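PDB 3M3P: glutamine amido transferase, which is a protein of the glutamine amidotransferase family, with a glutaminase-type domain. Local coordinates for residues D168-A181 with I222-W236. Residues are numbered along the deposited sequence; the frame is centred on the assembly and turned at random. Where two conformers were deposited one is given.
Sequences DLHIGFQCHIEMQA and IATLNRWAEHVYARW
The backbone O of D168 is gripped from R235 twice: directly by NH2, in a weak bond of 3.3 Å, and through a water that donates to D168 O and accepts from R235 NH1. In the conformer given, the same NH2 forms a salt bridge with D168 OD1 (2.8 Å), which lies at the guanidinium edge although carboxylate and guanidinium planes stand 83° apart; NE of R235 turns to E126. A second water links L169 O to W236 O, and CG2 of I171 rests 4.0 Å from W236 CD1. In this glutamine amidotransferase, the 222-236 part of helix 218-237 packs on strand 170-173 of the central mixed sheet and on the loop that follows, running roughly antiparallel to the strand (152°). I177 fills the middle of the interface. With its CG1 set between backbone N and carbonyl carbon (chi1 64°), CD1 reaches V232 CG1 and lies 3.6 Å from Y233 CE1. Its CG2 meets W228 CH2 at 3.5 Å and also lies on one face of the F173 ring, offset toward the rim. V232 CG1 lies at the edge of that phenyl ring, 3.8 Å from F173 CE2. Y233 OH passes alongside E178 CB to bond H88. Farther on, I222 CD1 touches M179 CB (3.8 Å), where L225 CD2 also packs.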
ATOM      1  N   ASP A 168       9.285  -6.776 -11.760  0.50 13.40           N
ATOM      2  CA  ASP A 168       8.293  -7.859 -11.864  0.50 14.25           C
ATOM      3  C   ASP A 168       7.965  -8.444 -10.509  0.50 13.28           C
ATOM      4  O   ASP A 168       7.472  -9.577 -10.411  0.50 12.51           O
ATOM      5  CB  ASP A 168       8.876  -9.014 -12.712  0.50 14.87           C
ATOM      6  CG  ASP A 168       7.822  -9.883 -13.333  0.50 19.10           C
ATOM      7  OD1 ASP A 168       6.727  -9.359 -13.608  0.50 19.52           O
ATOM      8  OD2 ASP A 168       8.127 -11.082 -13.594  0.50 21.53           O
ATOM      9  N   LEU A 169       8.282  -7.722  -9.437  1.00 11.30           N
ATOM     10  CA  LEU A 169       8.210  -8.348  -8.100  1.00  9.97           C
ATOM     11  C   LEU A 169       7.541  -7.465  -7.042  1.00  7.09           C
ATOM     12  O   LEU A 169       6.842  -7.969  -6.183  1.00  7.79           O
ATOM     13  CB  LEU A 169       9.629  -8.686  -7.637  1.00 11.59           C
ATOM     14  CG  LEU A 169      10.049  -9.876  -6.894  1.00 17.29           C
ATOM     15  CD1 LEU A 169       9.285 -11.178  -7.258  1.00 13.09           C
ATOM     16  CD2 LEU A 169      11.596 -10.096  -7.055  1.00 15.03           C
ATOM     17  N   HIS A 170       7.856  -6.184  -7.071  1.00  6.54           N
ATOM     18  CA  HIS A 170       7.501  -5.226  -6.046  1.00  5.80           C
ATOM     19  C   HIS A 170       6.438  -4.299  -6.591  1.00  6.52           C
ATOM     20  O   HIS A 170       6.526  -3.910  -7.769  1.00  7.62           O
ATOM     21  CB  HIS A 170       8.712  -4.421  -5.634  1.00  5.15           C
ATOM     22  CG  HIS A 170       9.940  -5.248  -5.438  1.00  5.62           C
ATOM     23  ND1 HIS A 170      10.050  -6.176  -4.421  1.00  5.59           N
ATOM     24  CD2 HIS A 170      11.034  -5.397  -6.229  1.00  6.00           C
ATOM     25  CE1 HIS A 170      11.207  -6.801  -4.562  1.00  5.54           C
ATOM     26  NE2 HIS A 170      11.823  -6.348  -5.652  1.00  6.53           N
ATOM     27  N   ILE A 171       5.477  -3.922  -5.779  1.00  5.56           N
ATOM     28  CA  ILE A 171       4.452  -3.004  -6.220  1.00  5.48           C
ATOM     29  C   ILE A 171       4.177  -1.981  -5.130  1.00  6.17           C
ATOM     30  O   ILE A 171       4.019  -2.348  -3.947  1.00  6.18           O
ATOM     31  CB  ILE A 171       3.171  -3.765  -6.747  1.00  6.16           C
ATOM     32  CG1 ILE A 171       2.212  -2.763  -7.393  1.00  5.47           C
ATOM     33  CG2 ILE A 171       2.469  -4.604  -5.651  1.00  5.85           C
ATOM     34  CD1 ILE A 171       1.069  -3.419  -8.230  1.00  8.04           C
ATOM     35  N   GLY A 172       4.086  -0.707  -5.485  1.00  5.37           N
ATOM     36  CA  GLY A 172       3.750   0.357  -4.566  1.00  5.40           C
ATOM     37  C   GLY A 172       2.529   1.089  -5.025  1.00  5.56           C
ATOM     38  O   GLY A 172       2.397   1.357  -6.235  1.00  6.15           O
ATOM     39  N   PHE A 173       1.659   1.417  -4.064  1.00  5.80           N
ATOM     40  CA  PHE A 173       0.419   2.163  -4.309  1.00  5.54           C
ATOM     41  C   PHE A 173       0.371   3.396  -3.439  1.00  6.34           C
ATOM     42  O   PHE A 173       0.748   3.347  -2.259  1.00  6.48           O
ATOM     43  CB  PHE A 173      -0.786   1.302  -3.938  1.00  5.94           C
ATOM     44  CG  PHE A 173      -1.101   0.194  -4.924  1.00  6.71           C
ATOM     45  CD1 PHE A 173      -1.893   0.405  -6.005  1.00  6.04           C
ATOM     46  CD2 PHE A 173      -0.578  -1.097  -4.717  1.00  7.43           C
ATOM     47  CE1 PHE A 173      -2.182  -0.628  -6.890  1.00  7.33           C
ATOM     48  CE2 PHE A 173      -0.892  -2.153  -5.596  1.00  6.87           C
ATOM     49  CZ  PHE A 173      -1.643  -1.880  -6.696  1.00  6.70           C
ATOM     50  N   GLN A 174      -0.197   4.471  -4.005  1.00  6.34           N
ATOM     51  CA  GLN A 174      -0.564   5.649  -3.222  1.00  5.46           C
ATOM     52  C   GLN A 174      -1.882   5.477  -2.542  1.00  5.70           C
ATOM     53  O   GLN A 174      -2.120   6.026  -1.465  1.00  7.48           O
ATOM     54  CB  GLN A 174      -0.517   6.905  -4.093  1.00  5.20           C
ATOM     55  CG  GLN A 174      -0.700   8.201  -3.308  1.00  6.08           C
ATOM     56  CD  GLN A 174       0.368   8.380  -2.274  1.00  6.02           C
ATOM     57  OE1 GLN A 174       1.536   8.737  -2.566  1.00  7.17           O
ATOM     58  NE2 GLN A 174      -0.018   8.176  -0.989  1.00  6.54           N
ATOM     59  N   CYS A 175      -2.798   4.795  -3.197  1.00  5.66           N
ATOM     60  CA  CYS A 175      -4.115   4.502  -2.708  1.00  6.09           C
ATOM     61  C   CYS A 175      -4.073   3.309  -1.737  1.00  7.05           C
ATOM     62  O   CYS A 175      -3.023   2.678  -1.556  1.00  8.04           O
ATOM     63  CB  CYS A 175      -5.026   4.181  -3.892  1.00  6.75           C
ATOM     64  SG  CYS A 175      -4.500   2.805  -4.914  1.00  7.86           S
ATOM     65  N   HIS A 176      -5.219   3.015  -1.108  1.00  7.78           N
ATOM     66  CA  HIS A 176      -5.388   1.941  -0.172  1.00  6.51           C
ATOM     67  C   HIS A 176      -6.177   0.839  -0.856  1.00  6.76           C
ATOM     68  O   HIS A 176      -7.417   0.894  -0.902  1.00  8.81           O
ATOM     69  CB  HIS A 176      -6.179   2.409   1.049  1.00  7.18           C
ATOM     70  CG  HIS A 176      -5.445   3.349   1.948  1.00  8.19           C
ATOM     71  ND1 HIS A 176      -4.639   2.883   2.972  1.00  9.19           N
ATOM     72  CD2 HIS A 176      -5.450   4.700   2.031  1.00 10.09           C
ATOM     73  CE1 HIS A 176      -4.147   3.927   3.635  1.00 13.38           C
ATOM     74  NE2 HIS A 176      -4.601   5.037   3.067  1.00 12.63           N
ATOM     75  N   ILE A 177      -5.480  -0.177  -1.325  1.00  7.37           N
ATOM     76  CA  ILE A 177      -6.182  -1.315  -1.915  1.00  6.15           C
ATOM     77  C   ILE A 177      -6.610  -2.334  -0.862  1.00  7.61           C
ATOM     78  O   ILE A 177      -7.337  -3.293  -1.181  1.00  8.64           O
ATOM     79  CB  ILE A 177      -5.393  -2.044  -3.021  1.00  7.04           C
ATOM     80  CG1 ILE A 177      -4.116  -2.699  -2.552  1.00  7.19           C
ATOM     81  CG2 ILE A 177      -5.119  -1.034  -4.227  1.00  8.78           C
ATOM     82  CD1 ILE A 177      -3.536  -3.693  -3.602  1.00  9.44           C
ATOM     83  N   GLU A 178      -6.238  -2.072   0.405  1.00  6.97           N
ATOM     84  CA  GLU A 178      -6.560  -2.987   1.534  1.00  6.80           C
ATOM     85  C   GLU A 178      -7.896  -2.717   2.243  1.00  7.17           C
ATOM     86  O   GLU A 178      -8.283  -3.449   3.165  1.00  8.09           O
ATOM     87  CB  GLU A 178      -5.465  -2.962   2.577  1.00  7.85           C
ATOM     88  CG  GLU A 178      -5.448  -1.818   3.506  1.00  8.06           C
ATOM     89  CD  GLU A 178      -4.915  -0.542   2.964  1.00  9.23           C
ATOM     90  OE1 GLU A 178      -4.661  -0.322   1.735  1.00  9.11           O
ATOM     91  OE2 GLU A 178      -4.686   0.342   3.863  1.00 14.10           O
HETATM   92  N   MSE A 179      -8.653  -1.754   1.788  1.00  6.82           N
HETATM   93  CA  MSE A 179      -9.793  -1.319   2.558  1.00  6.47           C
HETATM   94  C   MSE A 179     -10.895  -2.337   2.668  1.00  6.39           C
HETATM   95  O   MSE A 179     -11.239  -3.067   1.739  1.00  7.78           O
HETATM   96  CB  MSE A 179     -10.437  -0.033   1.990  1.00  7.39           C
HETATM   97  CG  MSE A 179      -9.482   1.182   1.883  1.00  6.41           C
HETATM   98 SE   MSE A 179      -8.483   1.545   3.548  1.00 12.57          SE
HETATM   99  CE  MSE A 179      -9.919   2.152   4.710  1.00  8.33           C
ATOM    100  N   GLN A 180     -11.481  -2.324   3.867  1.00  6.58           N
ATOM    101  CA  GLN A 180     -12.765  -2.980   4.157  1.00  6.23           C
ATOM    102  C   GLN A 180     -13.716  -1.902   4.651  1.00  5.52           C
ATOM    103  O   GLN A 180     -13.265  -0.850   5.142  1.00  6.50           O
ATOM    104  CB  GLN A 180     -12.546  -4.110   5.207  1.00  7.56           C
ATOM    105  CG  GLN A 180     -11.590  -5.170   4.699  1.00  6.79           C
ATOM    106  CD  GLN A 180     -11.415  -6.414   5.535  1.00 10.40           C
ATOM    107  OE1 GLN A 180     -11.443  -6.322   6.733  1.00 12.64           O
ATOM    108  NE2 GLN A 180     -11.263  -7.584   4.870  1.00 11.80           N
ATOM    109  N   ALA A 181     -15.037  -2.123   4.557  1.00  6.08           N
ATOM    110  CA  ALA A 181     -16.005  -1.070   4.825  1.00  5.33           C
ATOM    111  C   ALA A 181     -15.906  -0.512   6.228  1.00  5.96           C
ATOM    112  O   ALA A 181     -15.963   0.704   6.441  1.00  6.25           O
ATOM    113  CB  ALA A 181     -17.461  -1.562   4.563  1.00  6.47           C
ATOM    114  N   ILE A 222     -16.878  -1.105  -1.878  1.00  6.39           N
ATOM    115  CA  ILE A 222     -15.838  -1.926  -1.254  1.00  6.17           C
ATOM    116  C   ILE A 222     -15.722  -3.276  -1.883  1.00  5.61           C
ATOM    117  O   ILE A 222     -14.618  -3.768  -2.045  1.00  6.74           O
ATOM    118  CB  ILE A 222     -16.006  -2.005   0.286  1.00  6.28           C
ATOM    119  CG1 ILE A 222     -15.603  -0.651   0.943  1.00  5.95           C
ATOM    120  CG2 ILE A 222     -15.263  -3.206   0.894  1.00  6.73           C
ATOM    121  CD1 ILE A 222     -14.109  -0.395   1.017  1.00  7.40           C
ATOM    122  N   ALA A 223     -16.842  -3.919  -2.216  1.00  6.11           N
ATOM    123  CA  ALA A 223     -16.774  -5.203  -2.862  1.00  5.51           C
ATOM    124  C   ALA A 223     -16.064  -5.076  -4.219  1.00  7.22           C
ATOM    125  O   ALA A 223     -15.251  -5.948  -4.575  1.00  8.00           O
ATOM    126  CB  ALA A 223     -18.159  -5.816  -2.978  1.00  6.43           C
ATOM    127  N   THR A 224     -16.364  -4.017  -4.955  1.00  7.26           N
ATOM    128  CA  THR A 224     -15.700  -3.764  -6.222  1.00  7.76           C
ATOM    129  C   THR A 224     -14.182  -3.625  -6.048  1.00  7.80           C
ATOM    130  O   THR A 224     -13.364  -4.267  -6.733  1.00  8.00           O
ATOM    131  CB  THR A 224     -16.295  -2.523  -6.841  1.00  7.07           C
ATOM    132  OG1 THR A 224     -17.706  -2.770  -7.127  1.00  9.49           O
ATOM    133  CG2 THR A 224     -15.595  -2.173  -8.147  1.00  9.27           C
ATOM    134  N   LEU A 225     -13.774  -2.844  -5.068  1.00  7.59           N
ATOM    135  CA  LEU A 225     -12.372  -2.693  -4.759  1.00  6.61           C
ATOM    136  C   LEU A 225     -11.743  -4.014  -4.345  1.00  7.03           C
ATOM    137  O   LEU A 225     -10.663  -4.377  -4.812  1.00  7.35           O
ATOM    138  CB  LEU A 225     -12.187  -1.654  -3.642  1.00  7.89           C
ATOM    139  CG  LEU A 225     -10.782  -1.491  -3.094  1.00  7.95           C
ATOM    140  CD1 LEU A 225      -9.789  -1.078  -4.209  1.00 10.03           C
ATOM    141  CD2 LEU A 225     -10.781  -0.454  -1.966  1.00  8.93           C
ATOM    142  N   ASN A 226     -12.421  -4.756  -3.492  1.00  6.82           N
ATOM    143  CA  ASN A 226     -11.902  -6.052  -2.982  1.00  6.57           C
ATOM    144  C   ASN A 226     -11.553  -6.959  -4.141  1.00  7.07           C
ATOM    145  O   ASN A 226     -10.526  -7.651  -4.113  1.00  8.01           O
ATOM    146  CB  ASN A 226     -12.871  -6.770  -2.036  1.00  7.49           C
ATOM    147  CG  ASN A 226     -13.015  -6.115  -0.651  1.00 10.00           C
ATOM    148  OD1 ASN A 226     -12.168  -5.289  -0.133  1.00 11.89           O
ATOM    149  ND2 ASN A 226     -14.059  -6.503  -0.014  1.00  8.85           N
ATOM    150  N   ARG A 227     -12.373  -6.974  -5.157  1.00  7.54           N
ATOM    151  CA  ARG A 227     -12.151  -7.946  -6.279  1.00  8.51           C
ATOM    152  C   ARG A 227     -10.882  -7.654  -7.027  1.00  7.28           C
ATOM    153  O   ARG A 227     -10.144  -8.615  -7.310  1.00  9.40           O
ATOM    154  CB  ARG A 227     -13.356  -8.008  -7.177  1.00  9.97           C
ATOM    155  CG  ARG A 227     -14.601  -8.636  -6.458  1.00 13.79           C
ATOM    156  CD  ARG A 227     -14.380 -10.104  -5.756  1.00 15.46           C
ATOM    157  NE  ARG A 227     -13.880 -10.191  -4.348  1.00 15.63           N
ATOM    158  CZ  ARG A 227     -14.597  -9.915  -3.247  1.00 16.96           C
ATOM    159  NH1 ARG A 227     -14.038 -10.100  -2.038  1.00 17.41           N
ATOM    160  NH2 ARG A 227     -15.852  -9.454  -3.339  1.00 18.10           N
ATOM    161  N   TRP A 228     -10.580  -6.416  -7.405  1.00  7.69           N
ATOM    162  CA  TRP A 228      -9.329  -6.166  -8.118  1.00  6.90           C
ATOM    163  C   TRP A 228      -8.133  -6.095  -7.161  1.00  6.50           C
ATOM    164  O   TRP A 228      -7.042  -6.464  -7.561  1.00  6.67           O
ATOM    165  CB  TRP A 228      -9.419  -4.964  -9.106  1.00  8.22           C
ATOM    166  CG  TRP A 228      -9.506  -3.584  -8.515  1.00  6.67           C
ATOM    167  CD1 TRP A 228     -10.624  -2.880  -8.215  1.00  7.49           C
ATOM    168  CD2 TRP A 228      -8.405  -2.729  -8.169  1.00  7.38           C
ATOM    169  NE1 TRP A 228     -10.306  -1.652  -7.726  1.00  8.62           N
ATOM    170  CE2 TRP A 228      -8.948  -1.520  -7.672  1.00  8.76           C
ATOM    171  CE3 TRP A 228      -7.005  -2.854  -8.230  1.00  7.03           C
ATOM    172  CZ2 TRP A 228      -8.145  -0.462  -7.239  1.00  7.54           C
ATOM    173  CZ3 TRP A 228      -6.207  -1.791  -7.788  1.00  8.73           C
ATOM    174  CH2 TRP A 228      -6.778  -0.623  -7.290  1.00  7.28           C
ATOM    175  N   ALA A 229      -8.321  -5.733  -5.915  1.00  7.46           N
ATOM    176  CA  ALA A 229      -7.262  -5.877  -4.941  1.00  7.17           C
ATOM    177  C   ALA A 229      -6.833  -7.305  -4.842  1.00  6.92           C
ATOM    178  O   ALA A 229      -5.639  -7.584  -4.740  1.00  7.96           O
ATOM    179  CB  ALA A 229      -7.720  -5.333  -3.537  1.00  7.78           C
ATOM    180  N   GLU A 230      -7.788  -8.230  -4.847  1.00  7.20           N
ATOM    181  CA  GLU A 230      -7.453  -9.643  -4.784  1.00  8.76           C
ATOM    182  C   GLU A 230      -6.658 -10.061  -6.024  1.00  7.64           C
ATOM    183  O   GLU A 230      -5.785 -10.945  -5.934  1.00  7.63           O
ATOM    184  CB  GLU A 230      -8.715 -10.493  -4.643  1.00  9.13           C
ATOM    185  CG  GLU A 230      -9.270 -10.429  -3.218  1.00 11.44           C
ATOM    186  CD  GLU A 230     -10.700 -10.919  -3.100  1.00 14.37           C
ATOM    187  OE1 GLU A 230     -11.316 -11.303  -4.129  1.00 15.59           O
ATOM    188  OE2 GLU A 230     -11.231 -10.879  -1.951  1.00 15.51           O
ATOM    189  N   HIS A 231      -6.953  -9.483  -7.213  1.00  6.84           N
ATOM    190  CA  HIS A 231      -6.143  -9.759  -8.386  1.00  6.80           C
ATOM    191  C   HIS A 231      -4.672  -9.314  -8.141  1.00  6.31           C
ATOM    192  O   HIS A 231      -3.735 -10.042  -8.430  1.00  5.95           O
ATOM    193  CB  HIS A 231      -6.710  -8.983  -9.593  1.00  7.62           C
ATOM    194  CG  HIS A 231      -5.995  -9.257 -10.867  1.00  7.45           C
ATOM    195  ND1 HIS A 231      -4.812  -8.639 -11.243  1.00  9.49           N
ATOM    196  CD2 HIS A 231      -6.310 -10.117 -11.867  1.00  6.78           C
ATOM    197  CE1 HIS A 231      -4.421  -9.150 -12.398  1.00  8.47           C
ATOM    198  NE2 HIS A 231      -5.331 -10.016 -12.811  1.00 10.74           N
ATOM    199  N   VAL A 232      -4.487  -8.109  -7.611  1.00  5.82           N
ATOM    200  CA  VAL A 232      -3.138  -7.617  -7.297  1.00  5.45           C
ATOM    201  C   VAL A 232      -2.461  -8.568  -6.317  1.00  6.00           C
ATOM    202  O   VAL A 232      -1.329  -8.937  -6.509  1.00  6.54           O
ATOM    203  CB  VAL A 232      -3.194  -6.200  -6.694  1.00  5.51           C
ATOM    204  CG1 VAL A 232      -1.828  -5.745  -6.226  1.00  6.86           C
ATOM    205  CG2 VAL A 232      -3.797  -5.196  -7.718  1.00  7.87           C
ATOM    206  N   TYR A 233      -3.141  -8.922  -5.228  1.00  6.22           N
ATOM    207  CA  TYR A 233      -2.518  -9.728  -4.174  1.00  6.01           C
ATOM    208  C   TYR A 233      -2.172 -11.108  -4.695  1.00  6.01           C
ATOM    209  O   TYR A 233      -1.104 -11.651  -4.403  1.00  5.71           O
ATOM    210  CB  TYR A 233      -3.416  -9.801  -2.952  1.00  6.42           C
ATOM    211  CG  TYR A 233      -3.622  -8.502  -2.203  1.00  6.45           C
ATOM    212  CD1 TYR A 233      -2.623  -7.534  -2.123  1.00  6.26           C
ATOM    213  CD2 TYR A 233      -4.785  -8.288  -1.510  1.00  7.45           C
ATOM    214  CE1 TYR A 233      -2.824  -6.383  -1.355  1.00  8.27           C
ATOM    215  CE2 TYR A 233      -4.993  -7.123  -0.754  1.00  7.21           C
ATOM    216  CZ  TYR A 233      -3.989  -6.224  -0.657  1.00  6.18           C
ATOM    217  OH  TYR A 233      -4.141  -5.054   0.108  1.00  8.05           O
ATOM    218  N   ALA A 234      -3.054 -11.687  -5.502  1.00  6.21           N
ATOM    219  CA  ALA A 234      -2.773 -12.980  -6.121  1.00  6.59           C
ATOM    220  C   ALA A 234      -1.548 -12.931  -7.007  1.00  5.66           C
ATOM    221  O   ALA A 234      -0.740 -13.867  -7.010  1.00  7.29           O
ATOM    222  CB  ALA A 234      -4.022 -13.481  -6.895  1.00  6.58           C
ATOM    223  N   ARG A 235      -1.372 -11.870  -7.768  1.00  3.87           N
ATOM    224  CA  ARG A 235      -0.151 -11.738  -8.574  1.00  5.39           C
ATOM    225  C   ARG A 235       1.050 -11.576  -7.667  1.00  4.05           C
ATOM    226  O   ARG A 235       2.085 -12.200  -7.872  1.00  4.45           O
ATOM    227  CB  ARG A 235      -0.266 -10.565  -9.519  1.00  6.25           C
ATOM    228  CG  ARG A 235       0.940 -10.295 -10.389  1.00  7.58           C
ATOM    229  CD  ARG A 235       1.401 -11.513 -11.201  1.00 10.43           C
ATOM    230  NE  ARG A 235       2.620 -11.141 -11.926  1.00 11.25           N
ATOM    231  CZ  ARG A 235       3.813 -11.193 -11.368  1.00 13.41           C
ATOM    232  NH1 ARG A 235       3.930 -11.650 -10.128  1.00 13.47           N
ATOM    233  NH2 ARG A 235       4.865 -10.801 -12.024  1.00 17.00           N
ATOM    234  N   TRP A 236       0.943 -10.719  -6.663  1.00  3.52           N
ATOM    235  CA  TRP A 236       2.076 -10.432  -5.802  1.00  2.35           C
ATOM    236  C   TRP A 236       2.621 -11.655  -5.059  1.00  3.40           C
ATOM    237  O   TRP A 236       3.831 -11.862  -4.984  1.00  3.23           O
ATOM    238  CB  TRP A 236       1.677  -9.337  -4.795  1.00  2.61           C
ATOM    239  CG  TRP A 236       2.857  -8.934  -3.967  1.00  2.00           C
ATOM    240  CD1 TRP A 236       3.863  -8.125  -4.373  1.00  3.18           C
ATOM    241  CD2 TRP A 236       3.156  -9.311  -2.637  1.00  2.00           C
ATOM    242  NE1 TRP A 236       4.803  -7.980  -3.373  1.00  3.26           N
ATOM    243  CE2 TRP A 236       4.379  -8.698  -2.288  1.00  2.33           C
ATOM    244  CE3 TRP A 236       2.522 -10.138  -1.711  1.00  2.32           C
ATOM    245  CZ2 TRP A 236       4.989  -8.905  -1.044  1.00  2.79           C
ATOM    246  CZ3 TRP A 236       3.109 -10.293  -0.465  1.00  2.95           C
ATOM    247  CH2 TRP A 236       4.310  -9.702  -0.154  1.00  2.70           C
TER
HETATM  248  O   HOH W   1       6.389 -11.642  -8.752  1.00 15.48           O
HETATM  249  O   HOH W   2       5.824 -10.518  -6.330  1.00  8.05           O